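Local coordinates for protein glycerol-3-phosphate dehydrogenase [NAD(P)+] (Coxiella burnetii, PDB 3K96) that probably reduces dihydroxyacetone phosphate to sn-glycerol 3-phosphate with NADH or NADPH, supplying the key precursor for phospholipid synthesis, at residues P162-E167 against L270-T275; G38-A43 against L104-S109; I225-K230 against N234-L239. All blocks are in the same frame, centred on the assembly; numbering follows the deposited sequence. Where two conformers were deposited one is given.

Interaction 1. Residues P162-E167 against L270-T275; sequences PSLATE and LVLTCT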
# COMPACT_ATOMS: atom_id res chain seq x y z
N PRO A 162 4.86 -9.65 -3.78
CA PRO A 162 3.81 -9.26 -4.71
C PRO A 162 4.11 -9.92 -6.04
O PRO A 162 4.99 -9.48 -6.78
CB PRO A 162 3.95 -7.74 -4.80
CG PRO A 162 5.36 -7.45 -4.40
CD PRO A 162 5.80 -8.57 -3.50
N SER A 163 3.35 -10.94 -6.38
CA SER A 163 3.67 -11.67 -7.59
C SER A 163 2.50 -12.31 -8.30
O SER A 163 2.34 -13.53 -8.21
CB SER A 163 4.65 -12.78 -7.20
OG SER A 163 4.07 -13.57 -6.18
N LEU A 164 1.69 -11.52 -9.01
CA LEU A 164 0.60 -12.08 -9.80
C LEU A 164 1.21 -13.08 -10.77
O LEU A 164 2.16 -12.77 -11.46
CB LEU A 164 -0.11 -11.02 -10.62
CG LEU A 164 -0.90 -9.94 -9.89
CD1 LEU A 164 -1.59 -9.03 -10.92
CD2 LEU A 164 -1.93 -10.61 -8.92
N ALA A 165 0.64 -14.27 -10.84
CA ALA A 165 1.19 -15.33 -11.69
C ALA A 165 1.21 -14.95 -13.17
O ALA A 165 2.19 -15.23 -13.88
CB ALA A 165 0.41 -16.66 -11.46
N THR A 166 0.14 -14.31 -13.65
CA THR A 166 0.02 -13.89 -15.05
C THR A 166 1.13 -12.91 -15.45
O THR A 166 1.69 -13.02 -16.55
CB THR A 166 -1.41 -13.27 -15.37
OG1 THR A 166 -1.72 -12.25 -14.41
CG2 THR A 166 -2.53 -14.35 -15.31
N GLU A 167 1.47 -11.97 -14.57
CA GLU A 167 2.52 -10.97 -14.87
C GLU A 167 3.93 -11.60 -14.88
O GLU A 167 4.81 -11.18 -15.66
CB GLU A 167 2.46 -9.77 -13.92
CG GLU A 167 1.14 -8.95 -14.04
CD GLU A 167 1.16 -7.63 -13.25
OE1 GLU A 167 1.97 -7.50 -12.31
OE2 GLU A 167 0.35 -6.70 -13.58
N LEU A 270 0.66 -7.08 0.34
CA LEU A 270 -0.63 -6.56 0.84
C LEU A 270 -1.21 -5.50 -0.07
O LEU A 270 -2.39 -5.55 -0.39
CB LEU A 270 -0.48 -6.00 2.24
CG LEU A 270 -1.74 -5.51 2.96
CD1 LEU A 270 -2.68 -6.66 3.27
CD2 LEU A 270 -1.29 -4.85 4.26
N VAL A 271 -0.40 -4.55 -0.49
CA VAL A 271 -0.92 -3.50 -1.35
C VAL A 271 -1.40 -4.09 -2.67
O VAL A 271 -2.47 -3.74 -3.14
CB VAL A 271 0.07 -2.34 -1.54
CG1 VAL A 271 0.36 -1.72 -0.19
CG2 VAL A 271 1.35 -2.79 -2.23
N LEU A 272 -0.62 -5.01 -3.23
CA LEU A 272 -1.00 -5.66 -4.48
C LEU A 272 -2.33 -6.36 -4.35
O LEU A 272 -3.25 -6.14 -5.16
CB LEU A 272 0.04 -6.72 -4.88
CG LEU A 272 -0.39 -7.64 -6.04
CD1 LEU A 272 -0.51 -6.83 -7.34
CD2 LEU A 272 0.58 -8.81 -6.23
N THR A 273 -2.47 -7.18 -3.31
CA THR A 273 -3.66 -8.01 -3.16
C THR A 273 -4.91 -7.24 -2.76
O THR A 273 -6.03 -7.65 -3.10
CB THR A 273 -3.41 -9.15 -2.17
OG1 THR A 273 -2.14 -9.77 -2.48
CG2 THR A 273 -4.54 -10.18 -2.24
N CYS A 274 -4.73 -6.14 -2.04
CA CYS A 274 -5.87 -5.32 -1.61
C CYS A 274 -6.37 -4.33 -2.68
O CYS A 274 -7.42 -3.73 -2.52
CB CYS A 274 -5.52 -4.57 -0.34
SG CYS A 274 -5.39 -5.65 1.09
N THR A 275 -5.62 -4.17 -3.77
CA THR A 275 -6.03 -3.23 -4.79
C THR A 275 -6.21 -3.82 -6.19
O THR A 275 -6.70 -3.14 -7.06
CB THR A 275 -5.02 -2.08 -4.91
OG1 THR A 275 -3.74 -2.61 -5.28
CG2 THR A 275 -4.88 -1.34 -3.58
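Leu272 carries almost the whole contact, its two methyl branches dividing the work. CD2 packs against the chain where Pro162 runs into Ser163, lying 3.6 Å from Pro162 CA and 3.5 Å from Ser163 N, so it meets backbone as much as side chain. The proline ring joins in at its root, with Pro162 CB 3.8 Å from Leu272 CD2. The other branch turns to Leu164: Leu272 CD1 comes to 4.0 Å from Leu164 CG, the two leucines meeting at a slant. Leu272 CB already points toward 162-167, and with CG opposite the backbone N (chi1 169°) the two methyls reach Pro162-Ser163 and Leu164. The contact across the two segments is apolar, and most of it is buried.

The polar groups are settled in the next shell. Thr275 OG1 donates to Val271 O at 2.7 Å, a bond back one turn along the chain, while Thr273 OG1 is hydrogen-bonded to Asp269 O and Lys216 NZ, Lys216 being the predicted proton acceptor. Ser163 OG is paired with Gly161 O. From the second subunit, Asn234 OD1 accepts from Leu164 N at the N-cap of the next helix, and Glu167 OE1 and OE2 take the backbone N atoms of Asn234 and Ser233 of that subunit. The turn that holds the predicted substrate residue Ser163 is thus gripped from across the dimer interface too.

In the fold, 162-167 leads from strand 156-160 into helix 165-169, which packs on helix 39-49 of the nucleotide-binding half. Helix 264-275 backs onto helices 206-228 and 233-253 through Leu270 and Cys274, so Leu272 joins the helical half to the loop that follows strand 156-160.

Interaction 2. Residues G38-A43 against L104-S109; sequences GSWGTA and LIVVPS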
# COMPACT_ATOMS: atom_id res chain seq x y z
N GLY A 38 -1.12 -24.96 -10.01
CA GLY A 38 -2.01 -23.80 -10.11
C GLY A 38 -1.27 -22.74 -10.92
O GLY A 38 -0.17 -23.00 -11.48
N SER A 39 -1.84 -21.54 -10.97
CA SER A 39 -1.24 -20.43 -11.72
C SER A 39 0.17 -20.12 -11.24
O SER A 39 1.11 -20.04 -12.04
CB SER A 39 -2.10 -19.16 -11.55
OG SER A 39 -3.44 -19.39 -11.94
N TRP A 40 0.31 -19.92 -9.94
CA TRP A 40 1.59 -19.55 -9.37
C TRP A 40 2.62 -20.67 -9.52
O TRP A 40 3.74 -20.41 -9.96
CB TRP A 40 1.40 -19.09 -7.91
CG TRP A 40 2.65 -18.56 -7.22
CD1 TRP A 40 3.03 -18.82 -5.93
CD2 TRP A 40 3.69 -17.72 -7.77
NE1 TRP A 40 4.22 -18.19 -5.64
CE2 TRP A 40 4.64 -17.50 -6.75
CE3 TRP A 40 3.88 -17.11 -9.01
CZ2 TRP A 40 5.77 -16.72 -6.94
CZ3 TRP A 40 5.02 -16.35 -9.20
CH2 TRP A 40 5.95 -16.16 -8.18
N GLY A 41 2.26 -21.90 -9.17
CA GLY A 41 3.21 -23.03 -9.35
C GLY A 41 3.72 -23.15 -10.77
O GLY A 41 4.92 -23.36 -11.01
N THR A 42 2.81 -22.97 -11.73
CA THR A 42 3.15 -23.07 -13.13
C THR A 42 4.03 -21.90 -13.58
O THR A 42 4.95 -22.09 -14.38
CB THR A 42 1.89 -23.14 -14.01
OG1 THR A 42 1.05 -24.22 -13.58
CG2 THR A 42 2.26 -23.33 -15.48
N ALA A 43 3.75 -20.70 -13.08
CA ALA A 43 4.54 -19.52 -13.42
C ALA A 43 5.99 -19.70 -12.92
O ALA A 43 6.94 -19.38 -13.61
CB ALA A 43 3.91 -18.24 -12.82
N LEU A 104 9.72 -27.76 -4.45
CA LEU A 104 9.05 -26.47 -4.25
C LEU A 104 7.54 -26.67 -4.28
O LEU A 104 6.96 -26.96 -5.32
CB LEU A 104 9.51 -25.49 -5.33
CG LEU A 104 8.81 -24.13 -5.41
CD1 LEU A 104 8.87 -23.37 -4.07
CD2 LEU A 104 9.45 -23.35 -6.54
N ILE A 105 6.93 -26.57 -3.11
CA ILE A 105 5.51 -26.80 -2.96
C ILE A 105 4.71 -25.50 -3.15
O ILE A 105 4.97 -24.52 -2.48
CB ILE A 105 5.18 -27.35 -1.56
CG1 ILE A 105 5.99 -28.64 -1.27
CG2 ILE A 105 3.69 -27.57 -1.42
CD1 ILE A 105 5.82 -29.19 0.14
N VAL A 106 3.70 -25.54 -4.02
CA VAL A 106 2.89 -24.37 -4.31
C VAL A 106 1.40 -24.76 -4.42
O VAL A 106 0.74 -24.41 -5.38
CB VAL A 106 3.34 -23.67 -5.62
CG1 VAL A 106 2.73 -22.29 -5.70
CG2 VAL A 106 4.87 -23.53 -5.68
N VAL A 107 0.89 -25.50 -3.45
CA VAL A 107 -0.51 -25.87 -3.43
C VAL A 107 -1.27 -24.91 -2.47
O VAL A 107 -0.65 -24.16 -1.71
CB VAL A 107 -0.66 -27.33 -2.99
CG1 VAL A 107 0.08 -28.24 -3.97
CG2 VAL A 107 -0.14 -27.54 -1.58
N PRO A 108 -2.59 -24.91 -2.52
CA PRO A 108 -3.27 -24.04 -1.57
C PRO A 108 -2.98 -24.45 -0.12
O PRO A 108 -2.67 -25.61 0.16
CB PRO A 108 -4.75 -24.24 -1.91
CG PRO A 108 -4.77 -24.64 -3.32
CD PRO A 108 -3.53 -25.53 -3.47
N SER A 109 -3.12 -23.50 0.81
CA SER A 109 -2.86 -23.78 2.21
C SER A 109 -3.73 -24.91 2.77
O SER A 109 -3.27 -25.69 3.61
CB SER A 109 -3.01 -22.50 3.04
OG SER A 109 -4.27 -21.90 2.85
O HOH W 1 0.13 -23.24 -7.99
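Val106 presses one methyl, CG1, against both the Trp40 side chain and the backbone of Gly41. The two side chains lie at about a right angle to each other. The valine methyl comes obliquely to the pyrrole part of the indole, 3.5 Å from Trp40 CD1, with the rest of the ring running on away from it. Trp40 CG is opposite the backbone N (chi1 -175°), which swings the indole out along the side of helix 39-49 towards Ser163 and Val168.

The same methyl is as close to the backbone beside the indole. Val106 CG1 also lies 3.5 Å from Gly41 N, and Val106 CB is 3.8 Å from Gly41 CA; the glycine's lack of a side chain lets the helix settle this near to the end of strand 102-105.

A water bridges the two segments. It accepts from Gly41 N at 2.8 Å and donates to Val106 O at 2.9 Å, linking the first turn of the helix to the chain leaving the strand. That turn is fastened from within: Thr42 N and Thr42 OG1 reach Gly38 O from opposite faces of its carbonyl plane, the hydroxyl at 2.7 Å, and Thr42 OG1 is also hydrogen-bonded to Asn74 ND2. Val106 itself is held in place by a backbone hydrogen bond to Leu35.

Gly38 and Gly41 fit the glycine-rich GxGxxG motif of a Rossmann fold, running from the turn after strand 32-35 into the first turn of helix 39-49, beside the neighbouring strand 102-105. A water linking this motif to the end of that strand is consistent with the structural water seen in many dinucleotide-binding Rossmann folds, and Ser39 and Trp40 are predicted to bind NADPH.

Interaction 3. Residues I225-K230 against N234-L239; sequences ISDGLK and NARAAL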
# COMPACT_ATOMS: atom_id res chain seq x y z
N ILE A 225 -14.65 -5.98 0.67
CA ILE A 225 -15.97 -5.69 1.19
C ILE A 225 -16.24 -4.18 1.21
O ILE A 225 -17.29 -3.74 0.78
CB ILE A 225 -16.17 -6.29 2.60
CG1 ILE A 225 -16.18 -7.82 2.53
CG2 ILE A 225 -17.48 -5.81 3.20
CD1 ILE A 225 -16.16 -8.51 3.86
N SER A 226 -15.27 -3.41 1.69
CA SER A 226 -15.37 -1.94 1.72
C SER A 226 -15.59 -1.40 0.30
O SER A 226 -16.45 -0.54 0.07
CB SER A 226 -14.10 -1.35 2.34
OG SER A 226 -14.17 0.06 2.45
N ASP A 227 -14.84 -1.92 -0.67
CA ASP A 227 -15.01 -1.49 -2.05
C ASP A 227 -16.38 -1.88 -2.60
O ASP A 227 -17.00 -1.13 -3.35
CB ASP A 227 -13.91 -2.02 -2.94
CG ASP A 227 -12.56 -1.33 -2.72
OD1 ASP A 227 -12.50 -0.29 -2.02
OD2 ASP A 227 -11.56 -1.84 -3.27
N GLY A 228 -16.85 -3.07 -2.22
CA GLY A 228 -18.14 -3.55 -2.65
C GLY A 228 -19.22 -2.64 -2.10
O GLY A 228 -20.25 -2.43 -2.72
N LEU A 229 -18.98 -2.10 -0.92
CA LEU A 229 -19.91 -1.15 -0.31
C LEU A 229 -19.65 0.25 -0.88
O LEU A 229 -20.31 1.20 -0.48
CB LEU A 229 -19.72 -1.12 1.20
CG LEU A 229 -20.15 -2.34 2.01
CD1 LEU A 229 -19.45 -2.40 3.38
CD2 LEU A 229 -21.70 -2.34 2.15
N LYS A 230 -18.67 0.38 -1.79
CA LYS A 230 -18.33 1.67 -2.41
C LYS A 230 -17.96 2.69 -1.36
O LYS A 230 -18.31 3.86 -1.49
CB LYS A 230 -19.50 2.27 -3.18
CG LYS A 230 -20.17 1.37 -4.17
CD LYS A 230 -19.36 1.11 -5.38
CE LYS A 230 -20.29 0.54 -6.45
NZ LYS A 230 -19.53 0.06 -7.63
N ASN A 234 -10.15 6.28 0.14
CA ASN A 234 -9.63 6.75 1.43
C ASN A 234 -9.86 5.67 2.49
O ASN A 234 -8.95 5.35 3.26
CB ASN A 234 -10.31 8.06 1.89
CG ASN A 234 -9.94 9.27 1.04
OD1 ASN A 234 -8.96 9.25 0.26
ND2 ASN A 234 -10.71 10.36 1.19
N ALA A 235 -11.08 5.15 2.53
CA ALA A 235 -11.43 4.11 3.50
C ALA A 235 -10.59 2.82 3.25
O ALA A 235 -10.15 2.16 4.20
CB ALA A 235 -12.92 3.79 3.45
N ARG A 236 -10.34 2.50 2.00
CA ARG A 236 -9.53 1.32 1.70
C ARG A 236 -8.13 1.51 2.23
O ARG A 236 -7.58 0.61 2.82
CB ARG A 236 -9.51 1.02 0.21
CG ARG A 236 -8.67 -0.20 -0.15
CD ARG A 236 -8.82 -0.58 -1.58
NE ARG A 236 -8.28 0.42 -2.48
CZ ARG A 236 -8.34 0.35 -3.81
NH1 ARG A 236 -8.94 -0.67 -4.39
NH2 ARG A 236 -7.81 1.31 -4.55
N ALA A 237 -7.54 2.69 2.05
CA ALA A 237 -6.18 2.95 2.52
C ALA A 237 -6.12 2.87 4.03
O ALA A 237 -5.17 2.34 4.60
CB ALA A 237 -5.67 4.33 2.02
N ALA A 238 -7.13 3.40 4.70
CA ALA A 238 -7.20 3.35 6.16
C ALA A 238 -7.26 1.88 6.64
O ALA A 238 -6.64 1.51 7.63
CB ALA A 238 -8.40 4.13 6.66
N LEU A 239 -8.04 1.05 5.95
CA LEU A 239 -8.14 -0.38 6.28
C LEU A 239 -6.84 -1.13 5.98
O LEU A 239 -6.46 -2.03 6.73
CB LEU A 239 -9.31 -1.04 5.53
CG LEU A 239 -10.71 -0.57 5.97
CD1 LEU A 239 -11.82 -1.07 5.04
CD2 LEU A 239 -10.97 -1.01 7.38
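Ser226 and Leu239 make the closest van der Waals packing between the two helices: Leu239 CD1 lies 3.5 Å from Ser226 CB and 3.7 Å from Ser226 OG. Ser226 OG also lies 4.1 Å from Ala235 CB. The alpha carbons come nearest at Ser226 and Arg236, 6.7 Å from Ser226 CA to Arg236 CA. Alongside, the aliphatic part of Arg236 is packed against the carboxylate of Asp227, with Arg236 CD 3.7 Å from Asp227 OD1.

The charged interaction sits at one flank. Arg236 bends at its third torsion (chi3 66°), which turns the guanidinium back to Asp227, where Arg236 NH1 makes a salt bridge with Asp227 OD2 at 3.1 Å. The hydrogen bond within it is weak, and the carboxylate and guanidinium planes stand 66° apart. Asp227 OD2 is less surely placed, and its principal partner is Arg282, also in a salt bridge.

Backbone bonds finish helix 206-228: Lys230, with positive phi, ends it in a Schellman motif, Lys230 N bonded to Asp227 O at 2.7 Å, and the chain reverses into helix 233-253.

Chemically, this is a helical hairpin packed through Ser226, Ala235 and Leu239. If OD2 is placed correctly, the Asp227 carboxylate at its edge is shared by Arg236 and Arg282, whose guanidiniums come close, and probably offsets their like charges.

How the interactions relate
Interactions 1 and 2 have centres 15 Å apart and touch: Ala165 CB packs 3.5 Å from Ser39 C, and Ser163 OG is 3.7 Å from Trp40 CZ2. Together they put predicted NADPH residues beside predicted sn-glycerol 3-phosphate residues, where the Rossmann half meets the helical one. Interaction 3 lies farther out, its centre about 17 Å from that of interaction 1, but Arg236 CD comes within 3.6 Å of Cys274 O of 270-275. Its Asn234 also meets interaction 1 of the second subunit. Interactions 2 and 3 are separate, their nearest atoms about 18 Å apart, with interaction 1 touching both.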